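Local coordinates for protein hemoglobin subunit beta (Isurus oxyrinchus, PDB 3MKB) that forms the beta subunits of shark haemoglobin, a tetrameric haem protein that probably binds oxygen reversibly at its haem iron for transport in blood, at residues B[26-29]-B[30-34]; B[69-72]-B[73-77]; B[78-81]-B[82-86]. All blocks are in the same frame, centred on the assembly; numbering follows the deposited sequence.

Interaction 1 (B[26-29]-B[30-34]); sequences KALE and RMFVV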
loop_
_atom_site.group_PDB
_atom_site.type_symbol
_atom_site.label_atom_id
_atom_site.label_comp_id
_atom_site.label_asym_id
_atom_site.label_seq_id
_atom_site.Cartn_x
_atom_site.Cartn_y
_atom_site.Cartn_z
ATOM N N LYS B 26 10.331 22.278 6.482
ATOM C CA LYS B 26 9.912 21.411 7.607
ATOM C C LYS B 26 9.391 20.079 7.137
ATOM O O LYS B 26 9.662 19.078 7.777
ATOM C CB LYS B 26 8.836 22.065 8.466
ATOM C CG LYS B 26 9.207 23.433 8.976
ATOM C CD LYS B 26 8.042 24.073 9.709
ATOM C CE LYS B 26 8.307 25.557 9.958
ATOM N NZ LYS B 26 7.172 26.238 10.678
ATOM N N ALA B 27 8.621 20.053 6.033
ATOM C CA ALA B 27 8.097 18.733 5.551
ATOM C C ALA B 27 9.226 17.758 5.145
ATOM O O ALA B 27 9.184 16.571 5.465
ATOM C CB ALA B 27 7.103 18.891 4.405
ATOM N N LEU B 28 10.191 18.276 4.386
ATOM C CA LEU B 28 11.368 17.537 3.993
ATOM C C LEU B 28 12.124 17.002 5.225
ATOM O O LEU B 28 12.521 15.802 5.269
ATOM C CB LEU B 28 12.264 18.475 3.151
ATOM C CG LEU B 28 12.965 18.100 1.859
ATOM C CD1 LEU B 28 14.508 18.065 2.049
ATOM C CD2 LEU B 28 12.452 16.841 1.103
ATOM N N GLU B 29 12.343 17.898 6.196
ATOM C CA GLU B 29 13.069 17.576 7.439
ATOM C C GLU B 29 12.339 16.486 8.215
ATOM O O GLU B 29 12.951 15.506 8.705
ATOM C CB GLU B 29 13.294 18.845 8.311
ATOM C CG GLU B 29 14.379 19.769 7.706
ATOM C CD GLU B 29 14.469 21.168 8.363
ATOM O OE1 GLU B 29 13.530 21.590 9.107
ATOM O OE2 GLU B 29 15.473 21.849 8.068
ATOM N N ARG B 30 11.021 16.635 8.293
ATOM C CA ARG B 30 10.189 15.644 8.904
ATOM C C ARG B 30 10.278 14.305 8.231
ATOM O O ARG B 30 10.407 13.252 8.907
ATOM C CB ARG B 30 8.721 16.123 8.922
ATOM C CG ARG B 30 7.716 15.130 9.579
ATOM C CD ARG B 30 6.273 15.795 9.626
ATOM N NE ARG B 30 6.321 17.052 10.364
ATOM C CZ ARG B 30 6.176 17.148 11.689
ATOM N NH1 ARG B 30 5.954 16.056 12.420
ATOM N NH2 ARG B 30 6.253 18.337 12.287
ATOM N N MET B 31 10.184 14.322 6.902
ATOM C CA MET B 31 10.206 13.076 6.121
ATOM C C MET B 31 11.521 12.335 6.392
ATOM O O MET B 31 11.525 11.133 6.547
ATOM C CB MET B 31 10.063 13.374 4.638
ATOM C CG MET B 31 10.090 12.118 3.732
ATOM S SD MET B 31 10.345 12.597 2.011
ATOM C CE MET B 31 11.985 13.340 2.094
ATOM N N PHE B 32 12.617 13.070 6.532
ATOM C CA PHE B 32 13.910 12.432 6.908
ATOM C C PHE B 32 13.956 11.715 8.242
ATOM O O PHE B 32 14.764 10.786 8.404
ATOM C CB PHE B 32 15.051 13.458 6.905
ATOM C CG PHE B 32 15.331 14.036 5.568
ATOM C CD1 PHE B 32 15.006 13.366 4.440
ATOM C CD2 PHE B 32 15.988 15.250 5.450
ATOM C CE1 PHE B 32 15.279 13.947 3.168
ATOM C CE2 PHE B 32 16.254 15.804 4.233
ATOM C CZ PHE B 32 15.923 15.168 3.103
ATOM N N VAL B 33 13.210 12.200 9.233
ATOM C CA VAL B 33 13.257 11.677 10.597
ATOM C C VAL B 33 12.224 10.563 10.607
ATOM O O VAL B 33 12.500 9.452 11.097
ATOM C CB VAL B 33 12.955 12.791 11.655
ATOM C CG1 VAL B 33 12.696 12.243 13.128
ATOM C CG2 VAL B 33 14.072 13.789 11.716
ATOM N N VAL B 34 11.034 10.838 10.044
ATOM C CA VAL B 34 9.953 9.836 10.082
ATOM C C VAL B 34 10.214 8.657 9.138
ATOM O O VAL B 34 9.915 7.508 9.506
ATOM C CB VAL B 34 8.511 10.477 9.935
ATOM C CG1 VAL B 34 7.400 9.388 9.923
ATOM C CG2 VAL B 34 8.279 11.451 11.055
#
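L28 packs against M31 and F32 in a local contact three and four residues along helix 20-34, on the flank of the helix that faces helix 50-65. The two methyls of L28 divide the work. CD1 presses on the far end of the phenyl ring, 3.4 Å from CZ of F32, while CD2 meets CE of M31 at 3.7 Å. The L28 side chain sits away from the usual staggered positions (chi1 -136°), consistent with a branch wedged among several neighbours, including A50 and H53 of helix 50-65. M31 CG stands anti to the backbone N (chi1 179°), and the chain then bends at its last torsion to turn CE back toward the leucine; the same side chain lies near the haem. This is the B helix of the globin fold; its i to i+4 backbone bonds include M31 N to A27 O (2.9 Å) and F32 N to L28 O (3.0 Å), and the one from V33 N to E29 O is weak. The carbonyl oxygen of L28 also lies 3.3 Å above one face of the F32 ring, displaced toward the rim. With an alanine in place of F32, L28 CD1 would probably lose its main partner within the helix and a gap would open toward F42, whose ring meets this phenyl. On another side of the helix, R30 extends away to form a salt bridge with E103 through NE, and its NH1 and NH2 hydrogen-bond H121 and F116 O of a neighbouring alpha subunit.

Interaction 2 (B[69-72]-B[73-77]); sequences DDVK and AEFVN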
loop_
_atom_site.group_PDB
_atom_site.type_symbol
_atom_site.label_atom_id
_atom_site.label_comp_id
_atom_site.label_asym_id
_atom_site.label_seq_id
_atom_site.Cartn_x
_atom_site.Cartn_y
_atom_site.Cartn_z
ATOM N N ASP B 69 -5.862 21.990 -13.642
ATOM C CA ASP B 69 -6.505 21.104 -14.642
ATOM C C ASP B 69 -5.517 20.397 -15.608
ATOM O O ASP B 69 -5.903 19.470 -16.312
ATOM C CB ASP B 69 -7.609 21.846 -15.429
ATOM C CG ASP B 69 -8.699 22.420 -14.521
ATOM O OD1 ASP B 69 -9.571 21.664 -14.048
ATOM O OD2 ASP B 69 -8.683 23.643 -14.292
ATOM N N ASP B 70 -4.263 20.821 -15.647
ATOM C CA ASP B 70 -3.309 20.209 -16.572
ATOM C C ASP B 70 -1.999 19.838 -15.902
ATOM O O ASP B 70 -0.954 20.046 -16.496
ATOM C CB ASP B 70 -2.977 21.167 -17.727
ATOM C CG ASP B 70 -4.204 21.647 -18.479
ATOM O OD1 ASP B 70 -4.317 22.881 -18.711
ATOM O OD2 ASP B 70 -5.050 20.792 -18.845
ATOM N N VAL B 71 -2.020 19.338 -14.665
ATOM C CA VAL B 71 -0.757 19.152 -13.954
ATOM C C VAL B 71 0.141 18.150 -14.684
ATOM O O VAL B 71 1.331 18.402 -14.856
ATOM C CB VAL B 71 -0.949 18.754 -12.459
ATOM C CG1 VAL B 71 0.395 18.517 -11.768
ATOM C CG2 VAL B 71 -1.732 19.830 -11.714
ATOM N N LYS B 72 -0.443 17.024 -15.073
ATOM C CA LYS B 72 0.228 15.935 -15.760
ATOM C C LYS B 72 1.140 16.515 -16.868
ATOM O O LYS B 72 2.368 16.315 -16.856
ATOM C CB LYS B 72 -0.864 15.031 -16.356
ATOM C CG LYS B 72 -0.441 13.684 -16.976
ATOM C CD LYS B 72 -0.607 12.480 -16.015
ATOM C CE LYS B 72 -2.053 11.949 -15.905
ATOM N NZ LYS B 72 -2.078 10.509 -15.444
ATOM N N ALA B 73 0.509 17.257 -17.789
ATOM C CA ALA B 73 1.204 17.949 -18.882
ATOM C C ALA B 73 2.374 18.897 -18.466
ATOM O O ALA B 73 3.312 19.072 -19.245
ATOM C CB ALA B 73 0.171 18.687 -19.752
ATOM N N GLU B 74 2.345 19.486 -17.265
ATOM C CA GLU B 74 3.420 20.409 -16.865
ATOM C C GLU B 74 4.549 19.668 -16.163
ATOM O O GLU B 74 5.637 20.222 -15.916
ATOM C CB GLU B 74 2.913 21.571 -15.985
ATOM C CG GLU B 74 1.493 22.121 -16.321
ATOM C CD GLU B 74 1.421 23.160 -17.454
ATOM O OE1 GLU B 74 2.402 23.920 -17.701
ATOM O OE2 GLU B 74 0.348 23.242 -18.083
ATOM N N PHE B 75 4.308 18.404 -15.845
ATOM C CA PHE B 75 5.278 17.691 -15.050
ATOM C C PHE B 75 6.134 16.699 -15.864
ATOM O O PHE B 75 6.969 15.980 -15.301
ATOM C CB PHE B 75 4.555 17.025 -13.842
ATOM C CG PHE B 75 4.558 17.858 -12.585
ATOM C CD1 PHE B 75 5.194 17.386 -11.431
ATOM C CD2 PHE B 75 3.934 19.114 -12.536
ATOM C CE1 PHE B 75 5.234 18.132 -10.245
ATOM C CE2 PHE B 75 3.964 19.872 -11.352
ATOM C CZ PHE B 75 4.611 19.374 -10.197
ATOM N N VAL B 76 5.944 16.676 -17.192
ATOM C CA VAL B 76 6.671 15.716 -18.059
ATOM C C VAL B 76 8.175 15.716 -17.821
ATOM O O VAL B 76 8.768 14.662 -17.504
ATOM C CB VAL B 76 6.308 15.833 -19.587
ATOM C CG1 VAL B 76 6.724 14.561 -20.334
ATOM C CG2 VAL B 76 4.852 16.009 -19.768
ATOM N N ASN B 77 8.788 16.886 -17.928
ATOM C CA ASN B 77 10.223 16.997 -17.768
ATOM C C ASN B 77 10.646 16.767 -16.318
ATOM O O ASN B 77 11.720 16.195 -16.063
ATOM C CB ASN B 77 10.712 18.359 -18.279
ATOM C CG ASN B 77 10.056 18.757 -19.595
ATOM O OD1 ASN B 77 9.337 19.787 -19.679
ATOM N ND2 ASN B 77 10.249 17.915 -20.636
#
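V71 lays its CG1 methyl alongside the ring of F75, 3.7 Å from CD2, the two side chains running next to each other and pointing the same way. The pair lies in the link between the E and F helices of the globin fold, where the short helix 71-74 is followed directly by helix 76-85. With CG1 anti to the backbone N (chi1 178°), V71 turns this methyl to the phenyl, and both residues enter a shared apolar layer: V71 and F75 rest on A64 of helix 50-65 and on A130 of helix 114-132. F75 also touches the haem and belongs to its pocket.

The backbone turns tightly here. E74 N donates to V71 O at 2.8 Å and F75 N to K72 O at 3.0 Å, both with the three-residue spacing of a 3-10 turn, while the four-residue bond from E74 N to D70 O is long and weak at 3.4 Å. D70 occupies the N-cap position, yet its carboxylate makes no capping bond. Instead E74 folds back over this end of the helix: chi1 (-35°) puts CG 3.2 Å from D70 O, and a bend at chi2 (-84°) then brings the carboxylate back toward D70. The two acidic groups are thereby brought fairly near, with D70 OD1 4.7 Å from E74 OE2, and their like charges probably disfavour any closer approach. Just before this turn, D69 forms a salt bridge with R8, tying the link to helix 5-17. Farther on, V76 reaches back toward the short helix, its CG2 methyl lying 3.8 Å from K72 O.

Interaction 3 (B[78-81]-B[82-86]); sequences ISKA and HADKL. With HEM (protoporphyrin IX containing Fe), chain F.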
loop_
_atom_site.group_PDB
_atom_site.type_symbol
_atom_site.label_atom_id
_atom_site.label_comp_id
_atom_site.label_asym_id
_atom_site.label_seq_id
_atom_site.Cartn_x
_atom_site.Cartn_y
_atom_site.Cartn_z
ATOM N N ILE B 78 9.805 17.209 -15.369
ATOM C CA ILE B 78 10.099 16.990 -13.941
ATOM C C ILE B 78 10.120 15.489 -13.687
ATOM O O ILE B 78 11.015 14.951 -13.053
ATOM C CB ILE B 78 9.080 17.721 -13.001
ATOM C CG1 ILE B 78 9.341 19.232 -12.982
ATOM C CG2 ILE B 78 9.191 17.196 -11.530
ATOM C CD1 ILE B 78 8.088 20.091 -12.879
ATOM N N SER B 79 9.125 14.809 -14.208
ATOM C CA SER B 79 8.969 13.392 -13.912
ATOM C C SER B 79 10.119 12.532 -14.519
ATOM O O SER B 79 10.720 11.695 -13.820
ATOM C CB SER B 79 7.584 12.956 -14.355
ATOM O OG SER B 79 7.463 11.560 -14.404
ATOM N N LYS B 80 10.436 12.772 -15.808
ATOM C CA LYS B 80 11.570 12.120 -16.476
ATOM C C LYS B 80 12.883 12.251 -15.688
ATOM O O LYS B 80 13.667 11.286 -15.620
ATOM C CB LYS B 80 11.771 12.657 -17.892
ATOM C CG LYS B 80 10.694 12.233 -18.876
ATOM C CD LYS B 80 11.261 12.141 -20.320
ATOM C CE LYS B 80 10.167 11.859 -21.351
ATOM N NZ LYS B 80 9.542 13.146 -21.858
ATOM N N ALA B 81 13.112 13.443 -15.117
ATOM C CA ALA B 81 14.300 13.759 -14.346
ATOM C C ALA B 81 14.354 12.856 -13.104
ATOM O O ALA B 81 15.417 12.295 -12.717
ATOM C CB ALA B 81 14.272 15.244 -13.947
ATOM N N HIS B 82 13.192 12.706 -12.475
ATOM C CA HIS B 82 13.110 11.864 -11.275
ATOM C C HIS B 82 13.251 10.368 -11.596
ATOM O O HIS B 82 13.890 9.604 -10.815
ATOM C CB HIS B 82 11.819 12.161 -10.502
ATOM C CG HIS B 82 11.847 13.465 -9.771
ATOM N ND1 HIS B 82 11.699 14.680 -10.407
ATOM C CD2 HIS B 82 11.968 13.746 -8.451
ATOM C CE1 HIS B 82 11.764 15.650 -9.522
ATOM N NE2 HIS B 82 11.910 15.114 -8.327
ATOM N N ALA B 83 12.647 9.942 -12.712
ATOM C CA ALA B 83 12.773 8.527 -13.114
ATOM C C ALA B 83 14.184 8.177 -13.727
ATOM O O ALA B 83 14.861 7.247 -13.282
ATOM C CB ALA B 83 11.676 8.157 -14.051
ATOM N N ASP B 84 14.635 9.013 -14.660
ATOM C CA ASP B 84 15.694 8.698 -15.648
ATOM C C ASP B 84 17.061 9.208 -15.244
ATOM O O ASP B 84 18.059 8.637 -15.640
ATOM C CB ASP B 84 15.318 9.260 -17.041
ATOM C CG ASP B 84 14.106 8.532 -17.671
ATOM O OD1 ASP B 84 13.588 8.940 -18.739
ATOM O OD2 ASP B 84 13.670 7.520 -17.107
ATOM N N LYS B 85 17.122 10.256 -14.430
ATOM C CA LYS B 85 18.395 10.840 -14.041
ATOM C C LYS B 85 18.678 10.691 -12.549
ATOM O O LYS B 85 19.819 10.414 -12.144
ATOM C CB LYS B 85 18.389 12.312 -14.404
ATOM C CG LYS B 85 19.728 12.964 -14.375
ATOM C CD LYS B 85 19.607 14.488 -14.405
ATOM C CE LYS B 85 19.681 15.044 -12.977
ATOM N NZ LYS B 85 20.843 14.480 -12.144
ATOM N N LEU B 86 17.651 10.895 -11.738
ATOM C CA LEU B 86 17.801 10.963 -10.283
ATOM C C LEU B 86 17.492 9.631 -9.570
ATOM O O LEU B 86 17.921 9.410 -8.435
ATOM C CB LEU B 86 16.881 12.032 -9.718
ATOM C CG LEU B 86 17.102 13.497 -10.136
ATOM C CD1 LEU B 86 15.843 14.350 -9.869
ATOM C CD2 LEU B 86 18.387 14.074 -9.477
HETATM C CHA HEM F . 14.721 17.690 -7.981
HETATM C CHB HEM F . 9.993 18.584 -7.651
HETATM C CHC HEM F . 9.625 14.751 -4.811
HETATM C CHD HEM F . 14.447 13.980 -4.897
HETATM C C1A HEM F . 13.465 18.171 -8.180
HETATM C C2A HEM F . 13.149 19.190 -9.124
HETATM C C3A HEM F . 11.859 19.447 -9.017
HETATM C C4A HEM F . 11.322 18.596 -8.017
HETATM C CMA HEM F . 11.077 20.486 -9.849
HETATM C CAA HEM F . 14.141 19.902 -10.073
HETATM C CBA HEM F . 14.370 19.073 -11.330
HETATM C CGA HEM F . 15.235 19.885 -12.280
HETATM O O1A HEM F . 14.707 20.793 -12.970
HETATM O O2A HEM F . 16.450 19.629 -12.344
HETATM C C1B HEM F . 9.439 17.649 -6.848
HETATM C C2B HEM F . 8.032 17.538 -6.473
HETATM C C3B HEM F . 7.958 16.461 -5.670
HETATM C C4B HEM F . 9.295 15.869 -5.524
HETATM C CMB HEM F . 6.835 18.460 -6.882
HETATM C CAB HEM F . 6.684 15.909 -5.013
HETATM C CBB HEM F . 6.446 14.607 -5.224
HETATM C C1C HEM F . 10.899 14.233 -4.564
HETATM C C2C HEM F . 11.237 13.176 -3.635
HETATM C C3C HEM F . 12.549 12.997 -3.648
HETATM C C4C HEM F . 13.111 13.899 -4.603
HETATM C CMC HEM F . 10.294 12.391 -2.722
HETATM C CAC HEM F . 13.356 11.961 -2.832
HETATM C CBC HEM F . 13.088 11.716 -1.527
HETATM C C1D HEM F . 14.991 14.947 -5.680
HETATM C C2D HEM F . 16.403 15.189 -5.910
HETATM C C3D HEM F . 16.448 16.361 -6.873
HETATM C C4D HEM F . 15.079 16.708 -7.127
HETATM C CMD HEM F . 17.606 14.440 -5.303
HETATM C CAD HEM F . 17.671 17.089 -7.483
HETATM C CBD HEM F . 18.228 18.109 -6.517
HETATM C CGD HEM F . 19.566 18.552 -7.131
HETATM O O1D HEM F . 19.666 19.744 -7.526
HETATM O O2D HEM F . 20.560 17.753 -7.255
HETATM N NA HEM F . 12.321 17.809 -7.491
HETATM N NB HEM F . 10.152 16.630 -6.275
HETATM N NC HEM F . 12.080 14.661 -5.151
HETATM N ND HEM F . 14.260 15.847 -6.427
HETATM FE FE HEM F . 12.190 16.114 -6.390
HETATM O O HOH W 1 12.214 17.101 -4.421
#
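I78 opens the contact with one carbonyl gripped twice by H82, the proximal histidine of the haem. Its O accepts the ring N-H of H82 ND1 at 2.7 Å, nearly straight (169°) and close to the imidazole plane, and also the backbone N of the same histidine at 3.2 Å. The CG2 methyl of I78 runs beside the ring, 3.6 Å from H82 CE1, while CG1 reaches toward the haem methyl CMA. Held at ND1, the imidazole has its rotation fixed and presents NE2 to the iron at 2.2 Å; a water occupies the opposite axial site. This bond would also probably make the imidazole a somewhat stronger donor to the metal. S79 follows with an ordinary helical bond from its O to A83 N, and its buried hydroxyl hydrogen-bonds I131 O and Q134 N, near the C terminus. K80 O takes D84 N at 2.7 Å and lies close to D84 CB as well, but the lysine and aspartate charges stay well apart. At A81 the helix widens: its O receives both K85 N and L86 N, the latter at 2.8 Å across a pi-type turn. The widened turn carries L86 back over the histidine, where CD1 stands 4.0 Å above the centre of one face of the H82 ring and 3.7 Å from haem C3D. This F-helix segment packs against the haem and against the C-terminal part of the chain: I78 and H82 touch I131 of helix 114-132, and the loop residues I88 and Y135 also pack on the histidine.

From the N terminus the three contacts come in series, none nesting in or crossing another, and each joins adjoining segments, so none closes a long loop. Interaction 1 lies in helix 20-34, which packs on helices 50-65 and 93-108 and reaches the alpha subunits. The chain then runs through helix 50-65 before interaction 2 forms the turn of helix 71-74, on the other side of the chain's centre, with centres 26 Å apart. Interaction 3 continues directly from it along helix 76-85, and both rest on helix 114-132. The haem relates all three: the side chains of M31 and F75 each come within about 4 Å of it, while H82 binds its iron.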